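Local coordinates for siderophore-interacting protein (PDB 6K2L) that binds FAD and probably uses the flavin to reduce ferric siderophores, releasing their iron inside the cell, at residues A[6-18]-A[28-40]. The protein carries 1 engineered substitution. Numbering follows the deposited sequence.
Sequences PVNRPRLLTVKHI and ICLTSPELADYPF
Asp-37 takes both Arg-9 and Arg-11, whose guanidinium groups lie one over the other, and with Glu-34 they form a salt-bridge network. Arg-11 NH2 reaches Asp-37 OD1 from above the carboxylate plane (2.8 Å), and Arg-9 NH1 meets Asp-37 OD2 on the syn side, tilted out of the carboxylate plane (3.1 Å). Arg-9, extended from CG to NE, makes its second salt bridge through NE to the anti lone pair of Glu-34 OE2, the two planes nearly coplanar.

Apart from these ion pairs, a bend at chi2 turns Arg-11 NE to the backbone carbonyl Glu-34 O, a hydrogen bond, while NH1 holds Val-7 O. The second face of this guanidinium receives Tyr-38 CD1, so the group is fixed at edge and faces; the two carboxylates probably offset the charge of the stacked arginines.

Backbone bonds pair Thr-14 with Thr-31 in both directions. Beyond them Lys-16 N binds Cys-29 O (2.8 Å) and Cys-29 N binds His-17 O (2.9 Å). Over the face of the His-17 ring lies Cys-29 CB, a CH-pi contact 3.7 Å from the centroid.

Among the apolar groups, Val-15 CG2 touches Leu-30 CD2 (3.7 Å), and Leu-13 CD2 meets Leu-35 CD2, the leucines crossing at about a right angle.

Lys-16 and His-17 opposite Cys-29 make a classic beta bulge in the antiparallel hairpin that opens the FAD-binding beta barrel.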
loop_
_atom_site.group_PDB
_atom_site.type_symbol
_atom_site.label_atom_id
_atom_site.label_comp_id
_atom_site.label_asym_id
_atom_site.label_seq_id
_atom_site.Cartn_x
_atom_site.Cartn_y
_atom_site.Cartn_z
ATOM N N PRO A 6 -4.280 -13.672 19.267
ATOM C CA PRO A 6 -3.998 -12.234 19.327
ATOM C C PRO A 6 -3.230 -11.734 18.095
ATOM O O PRO A 6 -1.994 -11.760 18.046
ATOM C CB PRO A 6 -3.157 -12.091 20.601
ATOM C CG PRO A 6 -2.563 -13.440 20.830
ATOM C CD PRO A 6 -3.565 -14.428 20.314
ATOM N N VAL A 7 -3.995 -11.265 17.103
ATOM C CA VAL A 7 -3.431 -10.736 15.868
ATOM C C VAL A 7 -2.914 -9.312 16.022
ATOM O O VAL A 7 -2.210 -8.814 15.134
ATOM C CB VAL A 7 -4.512 -10.843 14.769
ATOM C CG1 VAL A 7 -5.440 -9.625 14.792
ATOM C CG2 VAL A 7 -3.888 -11.051 13.388
ATOM N N ASN A 8 -3.250 -8.634 17.119
ATOM C CA ASN A 8 -2.743 -7.293 17.390
ATOM C C ASN A 8 -1.828 -7.260 18.612
ATOM O O ASN A 8 -1.518 -6.177 19.123
ATOM C CB ASN A 8 -3.903 -6.306 17.555
ATOM C CG ASN A 8 -4.357 -5.725 16.225
ATOM O OD1 ASN A 8 -5.064 -6.391 15.462
ATOM N ND2 ASN A 8 -3.952 -4.478 15.935
ATOM N N ARG A 9 -1.383 -8.426 19.085
ATOM C CA ARG A 9 -0.427 -8.490 20.182
ATOM C C ARG A 9 0.830 -7.668 19.865
ATOM O O ARG A 9 1.210 -7.491 18.698
ATOM C CB ARG A 9 -0.035 -9.946 20.455
ATOM C CG ARG A 9 0.887 -10.530 19.394
ATOM C CD ARG A 9 0.943 -12.038 19.401
ATOM N NE ARG A 9 1.812 -12.560 18.341
ATOM C CZ ARG A 9 1.412 -12.841 17.101
ATOM N NH1 ARG A 9 0.154 -12.639 16.748
ATOM N NH2 ARG A 9 2.277 -13.312 16.203
ATOM N N PRO A 10 1.494 -7.149 20.890
ATOM C CA PRO A 10 2.799 -6.529 20.659
ATOM C C PRO A 10 3.787 -7.588 20.202
ATOM O O PRO A 10 3.772 -8.722 20.684
ATOM C CB PRO A 10 3.178 -5.939 22.027
ATOM C CG PRO A 10 2.320 -6.651 23.015
ATOM C CD PRO A 10 1.073 -7.078 22.301
ATOM N N ARG A 11 4.632 -7.219 19.242
ATOM C CA ARG A 11 5.650 -8.123 18.726
ATOM C C ARG A 11 7.035 -7.525 18.910
ATOM O O ARG A 11 7.228 -6.314 18.755
ATOM C CB ARG A 11 5.430 -8.432 17.251
ATOM C CG ARG A 11 4.138 -9.109 16.962
ATOM C CD ARG A 11 3.708 -8.688 15.616
ATOM N NE ARG A 11 2.814 -9.642 14.959
ATOM C CZ ARG A 11 1.495 -9.527 14.960
ATOM N NH1 ARG A 11 0.929 -8.508 15.615
ATOM N NH2 ARG A 11 0.751 -10.414 14.299
ATOM N N LEU A 12 7.989 -8.382 19.246
ATOM C CA LEU A 12 9.381 -7.982 19.362
ATOM C C LEU A 12 10.062 -8.304 18.046
ATOM O O LEU A 12 10.099 -9.469 17.643
ATOM C CB LEU A 12 10.071 -8.701 20.519
ATOM C CG LEU A 12 11.373 -8.042 20.997
ATOM C CD1 LEU A 12 11.105 -6.688 21.685
ATOM C CD2 LEU A 12 12.154 -8.992 21.923
ATOM N N LEU A 13 10.556 -7.279 17.358
ATOM C CA LEU A 13 11.220 -7.459 16.078
ATOM C C LEU A 13 12.706 -7.199 16.237
ATOM O O LEU A 13 13.150 -6.558 17.200
ATOM C CB LEU A 13 10.639 -6.533 15.000
ATOM C CG LEU A 13 9.120 -6.331 15.049
ATOM C CD1 LEU A 13 8.659 -5.217 14.122
ATOM C CD2 LEU A 13 8.450 -7.615 14.701
ATOM N N THR A 14 13.465 -7.697 15.264
ATOM C CA THR A 14 14.905 -7.527 15.213
ATOM C C THR A 14 15.260 -6.658 14.010
ATOM O O THR A 14 14.620 -6.741 12.954
ATOM C CB THR A 14 15.594 -8.902 15.131
ATOM O OG1 THR A 14 15.282 -9.670 16.303
ATOM C CG2 THR A 14 17.114 -8.778 14.996
ATOM N N VAL A 15 16.275 -5.816 14.166
ATOM C CA VAL A 15 16.715 -5.008 13.036
ATOM C C VAL A 15 17.447 -5.913 12.045
ATOM O O VAL A 15 18.400 -6.612 12.397
ATOM C CB VAL A 15 17.608 -3.847 13.504
ATOM C CG1 VAL A 15 18.157 -3.086 12.293
ATOM C CG2 VAL A 15 16.852 -2.933 14.460
ATOM N N LYS A 16 16.994 -5.925 10.803
ATOM C CA LYS A 16 17.644 -6.644 9.722
ATOM C C LYS A 16 18.724 -5.791 9.072
ATOM O O LYS A 16 19.868 -6.232 8.947
ATOM C CB LYS A 16 16.598 -7.064 8.683
ATOM C CG LYS A 16 17.010 -8.180 7.763
ATOM C CD LYS A 16 15.791 -8.784 7.110
ATOM C CE LYS A 16 15.869 -8.689 5.606
ATOM N NZ LYS A 16 16.385 -9.946 4.990
ATOM N N HIS A 17 18.381 -4.569 8.664
ATOM C CA HIS A 17 19.348 -3.661 8.066
ATOM C C HIS A 17 18.850 -2.227 8.156
ATOM O O HIS A 17 17.661 -1.964 8.336
ATOM C CB HIS A 17 19.633 -4.002 6.607
ATOM C CG HIS A 17 18.405 -4.090 5.755
ATOM N ND1 HIS A 17 17.763 -2.973 5.257
ATOM C CD2 HIS A 17 17.704 -5.162 5.309
ATOM C CE1 HIS A 17 16.728 -3.356 4.529
ATOM N NE2 HIS A 17 16.665 -4.678 4.549
ATOM N N ILE A 18 19.793 -1.311 7.990
ATOM C CA ILE A 18 19.625 0.112 8.209
ATOM C C ILE A 18 20.090 0.816 6.949
ATOM O O ILE A 18 20.944 0.311 6.218
ATOM C CB ILE A 18 20.434 0.578 9.438
ATOM C CG1 ILE A 18 20.077 -0.269 10.651
ATOM C CG2 ILE A 18 20.193 2.021 9.747
ATOM C CD1 ILE A 18 21.236 -1.050 11.188
ATOM N N ILE A 28 14.959 2.008 9.004
ATOM C CA ILE A 28 15.315 0.815 9.752
ATOM C C ILE A 28 14.331 -0.277 9.369
ATOM O O ILE A 28 13.111 -0.080 9.427
ATOM C CB ILE A 28 15.299 1.083 11.259
ATOM C CG1 ILE A 28 16.402 2.089 11.618
ATOM C CG2 ILE A 28 15.425 -0.205 11.986
ATOM C CD1 ILE A 28 16.313 2.625 13.058
ATOM N N CYS A 29 14.856 -1.403 8.917
ATOM C CA CYS A 29 14.034 -2.503 8.445
ATOM C C CYS A 29 14.032 -3.593 9.500
ATOM O O CYS A 29 15.088 -4.097 9.882
ATOM C CB CYS A 29 14.557 -3.044 7.122
ATOM S SG CYS A 29 13.783 -4.612 6.717
ATOM N N LEU A 30 12.856 -3.946 9.970
ATOM C CA LEU A 30 12.689 -4.841 11.091
ATOM C C LEU A 30 12.031 -6.115 10.599
ATOM O O LEU A 30 11.238 -6.105 9.657
ATOM C CB LEU A 30 11.848 -4.186 12.168
ATOM C CG LEU A 30 12.513 -2.931 12.742
ATOM C CD1 LEU A 30 11.457 -1.895 12.999
ATOM C CD2 LEU A 30 13.195 -3.291 14.010
ATOM N N THR A 31 12.395 -7.225 11.218
ATOM C CA THR A 31 11.895 -8.511 10.783
ATOM C C THR A 31 11.633 -9.387 11.991
ATOM O O THR A 31 12.256 -9.222 13.043
ATOM C CB THR A 31 12.878 -9.204 9.829
ATOM O OG1 THR A 31 12.341 -10.479 9.453
ATOM C CG2 THR A 31 14.267 -9.387 10.472
ATOM N N SER A 32 10.696 -10.315 11.817
ATOM C CA SER A 32 10.304 -11.349 12.768
ATOM C C SER A 32 9.357 -12.320 12.086
ATOM O O SER A 32 8.541 -11.910 11.238
ATOM C CB SER A 32 9.608 -10.774 14.000
ATOM O OG SER A 32 9.661 -11.678 15.100
ATOM N N PRO A 33 9.438 -13.612 12.411
ATOM C CA PRO A 33 8.391 -14.547 11.969
ATOM C C PRO A 33 7.021 -14.210 12.532
ATOM O O PRO A 33 6.011 -14.628 11.955
ATOM C CB PRO A 33 8.905 -15.901 12.475
ATOM C CG PRO A 33 10.415 -15.712 12.512
ATOM C CD PRO A 33 10.587 -14.310 13.013
ATOM N N GLU A 34 6.959 -13.444 13.617
ATOM C CA GLU A 34 5.703 -12.915 14.132
ATOM C C GLU A 34 5.048 -11.878 13.212
ATOM O O GLU A 34 3.952 -11.396 13.532
ATOM C CB GLU A 34 5.964 -12.280 15.495
ATOM C CG GLU A 34 5.668 -13.170 16.674
ATOM C CD GLU A 34 5.914 -12.446 17.975
ATOM O OE1 GLU A 34 7.090 -12.078 18.239
ATOM O OE2 GLU A 34 4.923 -12.213 18.710
ATOM N N LEU A 35 5.692 -11.486 12.106
ATOM C CA LEU A 35 5.082 -10.541 11.177
ATOM C C LEU A 35 4.151 -11.214 10.172
ATOM O O LEU A 35 3.454 -10.509 9.436
ATOM C CB LEU A 35 6.166 -9.758 10.429
ATOM C CG LEU A 35 6.903 -8.752 11.319
ATOM C CD1 LEU A 35 7.901 -7.947 10.514
ATOM C CD2 LEU A 35 5.891 -7.859 12.038
ATOM N N ALA A 36 4.102 -12.551 10.158
ATOM C CA ALA A 36 3.348 -13.279 9.144
ATOM C C ALA A 36 1.844 -13.004 9.228
ATOM O O ALA A 36 1.168 -12.909 8.200
ATOM C CB ALA A 36 3.634 -14.775 9.278
ATOM N N ASP A 37 1.296 -12.859 10.429
ATOM C CA ASP A 37 -0.119 -12.535 10.568
ATOM C C ASP A 37 -0.362 -11.057 10.885
ATOM O O ASP A 37 -1.478 -10.687 11.275
ATOM C CB ASP A 37 -0.755 -13.409 11.646
ATOM C CG ASP A 37 0.014 -13.366 12.927
ATOM O OD1 ASP A 37 1.102 -12.764 12.898
ATOM O OD2 ASP A 37 -0.443 -13.926 13.948
ATOM N N TYR A 38 0.649 -10.217 10.738
ATOM C CA TYR A 38 0.491 -8.799 11.038
ATOM C C TYR A 38 -0.496 -8.179 10.057
ATOM O O TYR A 38 -0.383 -8.418 8.850
ATOM C CB TYR A 38 1.848 -8.089 10.955
ATOM C CG TYR A 38 1.869 -6.723 11.606
ATOM C CD1 TYR A 38 2.043 -6.585 12.971
ATOM C CD2 TYR A 38 1.722 -5.570 10.846
ATOM C CE1 TYR A 38 2.062 -5.335 13.560
ATOM C CE2 TYR A 38 1.737 -4.330 11.419
ATOM C CZ TYR A 38 1.909 -4.212 12.774
ATOM O OH TYR A 38 1.905 -2.968 13.368
ATOM N N PRO A 39 -1.467 -7.389 10.528
ATOM C CA PRO A 39 -2.441 -6.761 9.617
ATOM C C PRO A 39 -1.801 -5.891 8.534
ATOM O O PRO A 39 -0.670 -5.411 8.660
ATOM C CB PRO A 39 -3.298 -5.913 10.553
ATOM C CG PRO A 39 -3.167 -6.568 11.880
ATOM C CD PRO A 39 -1.811 -7.185 11.945
ATOM N N PHE A 40 -2.563 -5.671 7.464
ATOM C CA PHE A 40 -2.091 -4.917 6.296
ATOM C C PHE A 40 -1.920 -3.422 6.597
ATOM O O PHE A 40 -2.857 -2.626 6.498
ATOM C CB PHE A 40 -3.043 -5.096 5.102
ATOM C CG PHE A 40 -3.553 -6.519 4.905
ATOM C CD1 PHE A 40 -3.036 -7.327 3.882
ATOM C CD2 PHE A 40 -4.567 -7.038 5.720
ATOM C CE1 PHE A 40 -3.510 -8.620 3.686
ATOM C CE2 PHE A 40 -5.042 -8.329 5.535
ATOM C CZ PHE A 40 -4.512 -9.118 4.515
#